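Local coordinates for suppressor protein MPT5 (Saccharomyces cerevisiae, PDB 5BZ1) that binds the 3'-UTRs of target mRNAs through its Pumilio homology domain and regulates their expression after transcription, at residues Leu56-Phe61 and Val89-Ile94; Thr79-Thr84 and Gln103-Thr108. One frame throughout, in Å; residues are numbered along the deposited sequence.

Contact 1: residues Leu56-Phe61 and Val89-Ile94; sequences LILDPF and VFQISI. With nucleotides of chain B.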
ATOM      1  N   LEU A  56     -10.775  13.636  27.138  1.00 24.02           N
ATOM      2  CA  LEU A  56      -9.531  14.361  26.895  1.00 25.16           C
ATOM      3  C   LEU A  56      -8.882  13.978  25.562  1.00 29.83           C
ATOM      4  O   LEU A  56      -8.388  14.839  24.831  1.00 26.56           O
ATOM      5  CB  LEU A  56      -8.556  14.130  28.050  1.00 28.49           C
ATOM      6  CG  LEU A  56      -9.046  14.638  29.404  1.00 35.61           C
ATOM      7  CD1 LEU A  56      -8.022  14.371  30.496  1.00 34.99           C
ATOM      8  CD2 LEU A  56      -9.368  16.120  29.328  1.00 31.24           C
ATOM      9  N   ILE A  57      -8.892  12.684  25.255  1.00 26.05           N
ATOM     10  CA  ILE A  57      -8.356  12.167  23.997  1.00 25.60           C
ATOM     11  C   ILE A  57      -9.006  12.848  22.790  1.00 27.65           C
ATOM     12  O   ILE A  57      -8.359  13.071  21.763  1.00 29.14           O
ATOM     13  CB  ILE A  57      -8.531  10.630  23.932  1.00 29.19           C
ATOM     14  CG1 ILE A  57      -7.409   9.942  24.709  1.00 27.27           C
ATOM     15  CG2 ILE A  57      -8.558  10.123  22.493  1.00 27.30           C
ATOM     16  CD1 ILE A  57      -7.653   8.467  24.975  1.00 29.99           C
ATOM     17  N   LEU A  58     -10.278  13.207  22.939  1.00 29.55           N
ATOM     18  CA  LEU A  58     -11.035  13.838  21.865  1.00 30.84           C
ATOM     19  C   LEU A  58     -11.006  15.369  21.923  1.00 32.34           C
ATOM     20  O   LEU A  58     -11.581  16.036  21.059  1.00 32.75           O
ATOM     21  CB  LEU A  58     -12.484  13.347  21.899  1.00 28.63           C
ATOM     22  CG  LEU A  58     -12.665  11.830  21.836  1.00 27.32           C
ATOM     23  CD1 LEU A  58     -14.124  11.452  22.008  1.00 28.82           C
ATOM     24  CD2 LEU A  58     -12.137  11.291  20.520  1.00 28.77           C
ATOM     25  N   ASP A  59     -10.331  15.920  22.929  1.00 30.45           N
ATOM     26  CA  ASP A  59     -10.378  17.358  23.183  1.00 30.16           C
ATOM     27  C   ASP A  59      -9.305  18.115  22.402  1.00 30.83           C
ATOM     28  O   ASP A  59      -8.178  17.634  22.269  1.00 29.44           O
ATOM     29  CB  ASP A  59     -10.225  17.626  24.681  1.00 28.51           C
ATOM     30  CG  ASP A  59     -10.527  19.062  25.051  1.00 33.44           C
ATOM     31  OD1 ASP A  59     -11.719  19.386  25.252  1.00 34.32           O
ATOM     32  OD2 ASP A  59      -9.574  19.868  25.135  1.00 30.54           O
ATOM     33  N   PRO A  60      -9.663  19.300  21.872  1.00 29.99           N
ATOM     34  CA  PRO A  60      -8.751  20.145  21.089  1.00 30.95           C
ATOM     35  C   PRO A  60      -7.448  20.459  21.821  1.00 35.60           C
ATOM     36  O   PRO A  60      -6.416  20.625  21.169  1.00 33.98           O
ATOM     37  CB  PRO A  60      -9.553  21.432  20.896  1.00 34.51           C
ATOM     38  CG  PRO A  60     -10.977  20.988  20.918  1.00 39.99           C
ATOM     39  CD  PRO A  60     -11.031  19.854  21.911  1.00 33.29           C
ATOM     40  N   PHE A  61      -7.504  20.550  23.149  1.00 29.84           N
ATOM     41  CA  PHE A  61      -6.320  20.836  23.945  1.00 31.57           C
ATOM     42  C   PHE A  61      -5.928  19.636  24.808  1.00 32.64           C
ATOM     43  O   PHE A  61      -4.741  19.378  25.018  1.00 30.16           O
ATOM     44  CB  PHE A  61      -6.540  22.092  24.797  1.00 33.05           C
ATOM     45  CG  PHE A  61      -6.908  23.306  23.989  1.00 37.22           C
ATOM     46  CD1 PHE A  61      -5.989  23.874  23.112  1.00 38.20           C
ATOM     47  CD2 PHE A  61      -8.172  23.875  24.093  1.00 39.89           C
ATOM     48  CE1 PHE A  61      -6.325  24.986  22.354  1.00 44.91           C
ATOM     49  CE2 PHE A  61      -8.513  24.990  23.341  1.00 44.51           C
ATOM     50  CZ  PHE A  61      -7.589  25.546  22.471  1.00 48.94           C
ATOM     51  N   VAL A  89     -11.976   2.680  20.211  1.00 25.00           N
ATOM     52  CA  VAL A  89     -10.955   2.980  19.206  1.00 26.07           C
ATOM     53  C   VAL A  89     -11.507   3.472  17.863  1.00 27.56           C
ATOM     54  O   VAL A  89     -10.857   4.268  17.189  1.00 27.27           O
ATOM     55  CB  VAL A  89      -9.983   1.795  18.976  1.00 29.21           C
ATOM     56  CG1 VAL A  89      -9.097   1.586  20.197  1.00 24.62           C
ATOM     57  CG2 VAL A  89     -10.750   0.519  18.650  1.00 24.97           C
ATOM     58  N   PHE A  90     -12.694   3.009  17.474  1.00 24.53           N
ATOM     59  CA  PHE A  90     -13.303   3.491  16.235  1.00 26.61           C
ATOM     60  C   PHE A  90     -13.647   4.970  16.334  1.00 26.68           C
ATOM     61  O   PHE A  90     -13.306   5.757  15.451  1.00 28.15           O
ATOM     62  CB  PHE A  90     -14.564   2.701  15.864  1.00 24.81           C
ATOM     63  CG  PHE A  90     -15.267   3.238  14.640  1.00 30.02           C
ATOM     64  CD1 PHE A  90     -14.771   2.972  13.370  1.00 29.98           C
ATOM     65  CD2 PHE A  90     -16.416   4.015  14.757  1.00 27.24           C
ATOM     66  CE1 PHE A  90     -15.406   3.468  12.235  1.00 28.03           C
ATOM     67  CE2 PHE A  90     -17.058   4.516  13.629  1.00 30.20           C
ATOM     68  CZ  PHE A  90     -16.551   4.240  12.364  1.00 28.83           C
ATOM     69  N   GLN A  91     -14.342   5.334  17.406  1.00 26.20           N
ATOM     70  CA  GLN A  91     -14.733   6.721  17.648  1.00 26.72           C
ATOM     71  C   GLN A  91     -13.511   7.629  17.730  1.00 25.37           C
ATOM     72  O   GLN A  91     -13.507   8.748  17.211  1.00 29.78           O
ATOM     73  CB  GLN A  91     -15.532   6.815  18.948  1.00 27.58           C
ATOM     74  CG  GLN A  91     -15.767   8.239  19.434  1.00 31.04           C
ATOM     75  CD  GLN A  91     -16.412   8.276  20.799  1.00 34.36           C
ATOM     76  OE1 GLN A  91     -16.522   7.250  21.469  1.00 35.61           O
ATOM     77  NE2 GLN A  91     -16.846   9.458  21.219  1.00 39.29           N
ATOM     78  N   ILE A  92     -12.471   7.131  18.386  1.00 23.32           N
ATOM     79  CA  ILE A  92     -11.239   7.881  18.545  1.00 20.46           C
ATOM     80  C   ILE A  92     -10.504   8.066  17.213  1.00 23.73           C
ATOM     81  O   ILE A  92     -10.028   9.159  16.910  1.00 24.33           O
ATOM     82  CB  ILE A  92     -10.320   7.192  19.565  1.00 24.56           C
ATOM     83  CG1 ILE A  92     -10.956   7.230  20.960  1.00 22.82           C
ATOM     84  CG2 ILE A  92      -8.957   7.853  19.593  1.00 19.69           C
ATOM     85  CD1 ILE A  92     -10.262   6.346  21.988  1.00 23.07           C
ATOM     86  N   SER A  93     -10.424   7.000  16.422  1.00 20.66           N
ATOM     87  CA  SER A  93      -9.657   7.015  15.179  1.00 25.26           C
ATOM     88  C   SER A  93     -10.222   7.953  14.104  1.00 28.75           C
ATOM     89  O   SER A  93      -9.467   8.539  13.329  1.00 28.81           O
ATOM     90  CB  SER A  93      -9.521   5.594  14.626  1.00 24.92           C
ATOM     91  OG  SER A  93      -8.928   4.737  15.581  1.00 29.59           O
ATOM     92  N   ILE A  94     -11.545   8.089  14.056  1.00 26.79           N
ATOM     93  CA  ILE A  94     -12.182   8.976  13.084  1.00 27.51           C
ATOM     94  C   ILE A  94     -12.168  10.430  13.550  1.00 24.97           C
ATOM     95  O   ILE A  94     -12.535  11.335  12.801  1.00 28.94           O
ATOM     96  CB  ILE A  94     -13.641   8.581  12.808  1.00 32.50           C
ATOM     97  CG1 ILE A  94     -14.491   8.745  14.071  1.00 38.87           C
ATOM     98  CG2 ILE A  94     -13.728   7.156  12.270  1.00 34.41           C
ATOM     99  CD1 ILE A  94     -15.952   8.390  13.867  1.00 37.14           C
TER
ATOM    100  P     A B  10      -3.023  24.461  15.269  1.00 60.88           P
ATOM    101  OP1   A B  10      -3.411  25.757  14.659  1.00 67.00           O
ATOM    102  OP2   A B  10      -1.662  23.916  15.035  1.00 65.94           O
ATOM    103  O5'   A B  10      -3.257  24.588  16.838  1.00 60.14           O
ATOM    104  C5'   A B  10      -4.576  24.666  17.370  1.00 61.37           C
ATOM    105  C4'   A B  10      -4.594  25.268  18.751  1.00 68.02           C
ATOM    106  O4'   A B  10      -3.908  24.377  19.677  1.00 70.04           O
ATOM    107  C3'   A B  10      -3.909  26.628  18.882  1.00 74.08           C
ATOM    108  O3'   A B  10      -4.616  27.419  19.837  1.00 78.96           O
ATOM    109  C2'   A B  10      -2.539  26.262  19.445  1.00 77.89           C
ATOM    110  O2'   A B  10      -1.894  27.301  20.152  1.00 85.09           O
ATOM    111  C1'   A B  10      -2.896  25.093  20.356  1.00 74.32           C
ATOM    112  N9    A B  10      -1.781  24.185  20.654  1.00 67.94           N
ATOM    113  C8    A B  10      -0.769  23.761  19.830  1.00 63.74           C
ATOM    114  N7    A B  10       0.077  22.951  20.417  1.00 63.46           N
ATOM    115  C5    A B  10      -0.403  22.832  21.716  1.00 60.74           C
ATOM    116  C6    A B  10       0.046  22.113  22.844  1.00 57.04           C
ATOM    117  N6    A B  10       1.132  21.335  22.850  1.00 60.89           N
ATOM    118  N1    A B  10      -0.673  22.221  23.985  1.00 52.59           N
ATOM    119  C2    A B  10      -1.766  22.996  23.989  1.00 57.22           C
ATOM    120  N3    A B  10      -2.285  23.716  22.997  1.00 61.15           N
ATOM    121  C4    A B  10      -1.549  23.591  21.875  1.00 62.91           C
TER
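Two consecutive Pumilio repeats of the PUF RNA-binding domain meet here, where the end of helix 53-57 in repeat 2 and the turn after it pack on the short helix 89-93 of repeat 3. Ile57 and Ile92 touch through their CG2 methyls, 3.7 Å apart, with the two side chains running at a slant to one another. In Ile57 that methyl is the branch set anti to the backbone N, and it also lies beside CG1 of Ile92. Leu58 comes in with both of its methyls: CD2 rests over the helix backbone, 4.0 Å from Ile92 CA, while CD1 lies 3.5 Å from NE2 of Gln91, whose extended chain crosses the leucine at nearly a right angle. Leu54, one turn earlier in helix 53-57, also touches Gln91 and Ile92. Beyond Leu58 the chain turns toward the next helix; Asp59 OD2 takes the N-H of Phe61 at 2.9 Å from above the carboxylate plane, and also that of Gly62, a capping arrangement. This turn carries Phe61 to the RNA, where its CE1 lies 3.7 Å from O4' of nucleotide A10 of chain B and its CD1 approaches the base at N3. No hydrogen bond links Leu56-Phe61 to Val89-Ile94; Ile57 O bonds instead to Ser101 OG, further along repeat 3. The two segments themselves meet by apolar contacts, with the Gln91 amide at the more exposed margin.

Contact 2: residues Thr79-Thr84 and Gln103-Thr108; sequences TLLIQT and QKIIDT. With nucleotides of chain B.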
ATOM      1  N   THR A  79      -1.338   1.029  30.946  1.00 30.67           N
ATOM      2  CA  THR A  79      -2.219  -0.126  30.805  1.00 35.06           C
ATOM      3  C   THR A  79      -3.645   0.214  31.254  1.00 34.44           C
ATOM      4  O   THR A  79      -4.620  -0.167  30.598  1.00 30.59           O
ATOM      5  CB  THR A  79      -1.681  -1.339  31.588  1.00 37.55           C
ATOM      6  OG1 THR A  79      -0.406  -1.721  31.056  1.00 38.29           O
ATOM      7  CG2 THR A  79      -2.633  -2.518  31.480  1.00 36.96           C
ATOM      8  N   LEU A  80      -3.763   0.941  32.361  1.00 31.13           N
ATOM      9  CA  LEU A  80      -5.073   1.354  32.855  1.00 33.12           C
ATOM     10  C   LEU A  80      -5.750   2.324  31.885  1.00 31.23           C
ATOM     11  O   LEU A  80      -6.954   2.220  31.644  1.00 31.90           O
ATOM     12  CB  LEU A  80      -4.961   1.965  34.255  1.00 29.16           C
ATOM     13  CG  LEU A  80      -6.263   2.461  34.884  1.00 36.77           C
ATOM     14  CD1 LEU A  80      -7.324   1.373  34.838  1.00 38.35           C
ATOM     15  CD2 LEU A  80      -6.040   2.929  36.319  1.00 33.37           C
ATOM     16  N   LEU A  81      -4.974   3.258  31.332  1.00 31.37           N
ATOM     17  CA  LEU A  81      -5.479   4.185  30.317  1.00 31.88           C
ATOM     18  C   LEU A  81      -6.049   3.431  29.115  1.00 30.33           C
ATOM     19  O   LEU A  81      -7.147   3.731  28.640  1.00 27.02           O
ATOM     20  CB  LEU A  81      -4.370   5.141  29.859  1.00 33.58           C
ATOM     21  CG  LEU A  81      -4.579   5.886  28.533  1.00 40.78           C
ATOM     22  CD1 LEU A  81      -5.767   6.823  28.603  1.00 40.05           C
ATOM     23  CD2 LEU A  81      -3.334   6.657  28.121  1.00 36.82           C
ATOM     24  N   ILE A  82      -5.293   2.452  28.627  1.00 26.98           N
ATOM     25  CA  ILE A  82      -5.708   1.674  27.468  1.00 25.68           C
ATOM     26  C   ILE A  82      -6.902   0.778  27.810  1.00 28.90           C
ATOM     27  O   ILE A  82      -7.810   0.609  26.996  1.00 27.17           O
ATOM     28  CB  ILE A  82      -4.533   0.849  26.903  1.00 30.23           C
ATOM     29  CG1 ILE A  82      -3.476   1.783  26.311  1.00 27.57           C
ATOM     30  CG2 ILE A  82      -5.011  -0.134  25.843  1.00 28.12           C
ATOM     31  CD1 ILE A  82      -2.225   1.076  25.807  1.00 28.97           C
ATOM     32  N   GLN A  83      -6.902   0.220  29.020  1.00 30.18           N
ATOM     33  CA  GLN A  83      -8.032  -0.569  29.505  1.00 37.37           C
ATOM     34  C   GLN A  83      -9.324   0.243  29.498  1.00 39.23           C
ATOM     35  O   GLN A  83     -10.403  -0.295  29.262  1.00 37.40           O
ATOM     36  CB  GLN A  83      -7.761  -1.094  30.920  1.00 35.73           C
ATOM     37  CG  GLN A  83      -7.205  -2.515  30.974  1.00 40.49           C
ATOM     38  CD  GLN A  83      -6.584  -2.851  32.322  1.00 55.71           C
ATOM     39  OE1 GLN A  83      -6.441  -1.985  33.188  1.00 63.56           O
ATOM     40  NE2 GLN A  83      -6.210  -4.112  32.505  1.00 52.11           N
ATOM     41  N   THR A  84      -9.202   1.541  29.756  1.00 36.16           N
ATOM     42  CA  THR A  84     -10.362   2.420  29.845  1.00 35.66           C
ATOM     43  C   THR A  84     -10.973   2.718  28.471  1.00 33.57           C
ATOM     44  O   THR A  84     -12.194   2.783  28.331  1.00 34.99           O
ATOM     45  CB  THR A  84     -10.006   3.749  30.547  1.00 35.71           C
ATOM     46  OG1 THR A  84      -9.382   3.475  31.808  1.00 34.80           O
ATOM     47  CG2 THR A  84     -11.252   4.592  30.776  1.00 35.49           C
ATOM     48  N   GLN A 103      -2.498   7.520  17.882  1.00 25.75           N
ATOM     49  CA  GLN A 103      -1.222   7.278  17.212  1.00 30.83           C
ATOM     50  C   GLN A 103      -0.075   7.317  18.221  1.00 28.39           C
ATOM     51  O   GLN A 103       0.823   6.475  18.186  1.00 27.23           O
ATOM     52  CB  GLN A 103      -0.973   8.318  16.117  1.00 25.52           C
ATOM     53  CG  GLN A 103      -1.808   8.152  14.853  1.00 27.95           C
ATOM     54  CD  GLN A 103      -1.695   9.353  13.934  1.00 30.96           C
ATOM     55  OE1 GLN A 103      -0.601   9.716  13.500  1.00 36.04           O
ATOM     56  NE2 GLN A 103      -2.830   9.985  13.638  1.00 26.23           N
ATOM     57  N   LYS A 104      -0.112   8.302  19.114  1.00 28.42           N
ATOM     58  CA  LYS A 104       0.923   8.452  20.134  1.00 30.77           C
ATOM     59  C   LYS A 104       0.894   7.287  21.122  1.00 30.45           C
ATOM     60  O   LYS A 104       1.940   6.758  21.504  1.00 29.71           O
ATOM     61  CB  LYS A 104       0.758   9.778  20.883  1.00 29.09           C
ATOM     62  CG  LYS A 104       1.883  10.072  21.870  1.00 30.86           C
ATOM     63  CD  LYS A 104       3.243  10.061  21.174  1.00 32.90           C
ATOM     64  CE  LYS A 104       4.390  10.284  22.157  1.00 38.64           C
ATOM     65  NZ  LYS A 104       4.437  11.673  22.679  1.00 44.45           N
ATOM     66  N   ILE A 105      -0.311   6.890  21.525  1.00 29.77           N
ATOM     67  CA  ILE A 105      -0.486   5.771  22.448  1.00 30.23           C
ATOM     68  C   ILE A 105       0.095   4.481  21.866  1.00 33.74           C
ATOM     69  O   ILE A 105       0.883   3.797  22.524  1.00 32.37           O
ATOM     70  CB  ILE A 105      -1.970   5.573  22.815  1.00 30.43           C
ATOM     71  CG1 ILE A 105      -2.453   6.734  23.691  1.00 28.88           C
ATOM     72  CG2 ILE A 105      -2.179   4.251  23.540  1.00 27.51           C
ATOM     73  CD1 ILE A 105      -3.947   6.722  23.968  1.00 23.09           C
ATOM     74  N   ILE A 106      -0.296   4.159  20.635  1.00 27.02           N
ATOM     75  CA  ILE A 106       0.248   3.002  19.927  1.00 25.99           C
ATOM     76  C   ILE A 106       1.767   3.101  19.820  1.00 29.59           C
ATOM     77  O   ILE A 106       2.479   2.114  20.011  1.00 33.43           O
ATOM     78  CB  ILE A 106      -0.355   2.879  18.506  1.00 25.98           C
ATOM     79  CG1 ILE A 106      -1.841   2.532  18.584  1.00 26.58           C
ATOM     80  CG2 ILE A 106       0.384   1.828  17.680  1.00 30.37           C
ATOM     81  CD1 ILE A 106      -2.588   2.761  17.286  1.00 29.23           C
ATOM     82  N   ASP A 107       2.259   4.299  19.519  1.00 30.62           N
ATOM     83  CA  ASP A 107       3.685   4.515  19.290  1.00 32.05           C
ATOM     84  C   ASP A 107       4.525   4.291  20.546  1.00 32.01           C
ATOM     85  O   ASP A 107       5.733   4.054  20.454  1.00 30.90           O
ATOM     86  CB  ASP A 107       3.923   5.928  18.758  1.00 38.23           C
ATOM     87  CG  ASP A 107       5.262   6.073  18.063  1.00 61.89           C
ATOM     88  OD1 ASP A 107       5.579   5.235  17.191  1.00 72.39           O
ATOM     89  OD2 ASP A 107       6.000   7.026  18.389  1.00 73.47           O
ATOM     90  N   THR A 108       3.885   4.360  21.712  1.00 29.74           N
ATOM     91  CA  THR A 108       4.595   4.241  22.985  1.00 34.98           C
ATOM     92  C   THR A 108       4.104   3.105  23.885  1.00 35.34           C
ATOM     93  O   THR A 108       4.222   3.198  25.108  1.00 35.09           O
ATOM     94  CB  THR A 108       4.530   5.558  23.793  1.00 36.60           C
ATOM     95  OG1 THR A 108       3.164   5.886  24.075  1.00 33.55           O
ATOM     96  CG2 THR A 108       5.172   6.695  23.017  1.00 35.04           C
TER
ATOM     97  P     U B   7      -5.037  16.877   4.797  1.00 44.87           P
ATOM     98  OP1   U B   7      -6.410  17.027   5.352  1.00 43.21           O
ATOM     99  OP2   U B   7      -4.583  17.825   3.745  1.00 45.01           O
ATOM    100  O5'   U B   7      -4.002  16.921   6.013  1.00 47.41           O
ATOM    101  C5'   U B   7      -3.757  18.127   6.734  1.00 51.43           C
ATOM    102  C4'   U B   7      -2.395  18.134   7.393  1.00 51.85           C
ATOM    103  O4'   U B   7      -2.456  17.407   8.653  1.00 46.85           O
ATOM    104  C3'   U B   7      -1.265  17.490   6.584  1.00 55.21           C
ATOM    105  O3'   U B   7      -0.038  18.179   6.850  1.00 58.12           O
ATOM    106  C2'   U B   7      -1.191  16.090   7.187  1.00 52.67           C
ATOM    107  O2'   U B   7       0.043  15.429   7.005  1.00 54.54           O
ATOM    108  C1'   U B   7      -1.474  16.388   8.656  1.00 45.57           C
ATOM    109  N1    U B   7      -1.976  15.249   9.439  1.00 45.69           N
ATOM    110  C2    U B   7      -1.080  14.618  10.290  1.00 48.37           C
ATOM    111  O2    U B   7       0.088  14.956  10.389  1.00 47.75           O
ATOM    112  N3    U B   7      -1.590  13.567  11.013  1.00 45.96           N
ATOM    113  C4    U B   7      -2.888  13.099  10.982  1.00 44.85           C
ATOM    114  O4    U B   7      -3.192  12.142  11.698  1.00 40.96           O
ATOM    115  C5    U B   7      -3.757  13.812  10.086  1.00 47.88           C
ATOM    116  C6    U B   7      -3.288  14.840   9.364  1.00 46.23           C
TER
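Buried aliphatic packing between two helices, 75-85 and 98-107, makes this contact, in which the last turns of both helices face each other in the apolar interior between them. Ile105 is the one residue of Gln103-Thr108 that meets Thr79-Thr84, and it uses both branches of its side chain. With CG1 anti to the carbonyl carbon (chi1 -69°), the CG2 branch of Ile105 lies opposite the backbone N and comes 3.9 Å from Ile82 CD1 and equally near Ile82 CG1, as the two isoleucines run alongside each other, head to tail. Ile105 CD1 reaches out instead to CD2 of Leu81, tip to tip at 4.2 Å. Leu81 also touches Phe53, and Ile82 continues into Leu117 and Ile118 of helix 112-121, which extends the apolar layer beyond the pair. Where helix 98-107 ends, Thr108 OG1 bonds back to Lys104 O at 3.0 Å. Gln103, on the same helix, turns toward the RNA: its NE2 gives a nearly straight hydrogen bond, 2.9 Å and 165°, to O4 of U7 of chain B, and a second bond from NE2 to Thr99 OG1 helps fix the rotation of the amide. One helix thus packs inward through Ile105 and reads a base edge through Gln103, the division of labour typical of the RNA-binding helix in a Pumilio repeat of the PUF fold.

Overall arrangement
The centres of contacts 1 and 2 lie about 12 Å apart, and the two meet directly where Ile57 CD1 approaches Ile105 CD1 at 4.2 Å. Each joins a part of repeat 2 to repeat 3. Along the chain the segments of the two contacts interleave, and the consecutive helices 75-85, 89-93 and 98-107 are divided between them. Contact 2 is wholly buried and purely aliphatic; contact 1 is only partly buried, adding an amide at its exposed margin to the isoleucine and leucine packing. Each also has a residue at the RNA: Phe61 packs near a sugar and base, whereas Gln103 recognises a uracil by hydrogen bonding.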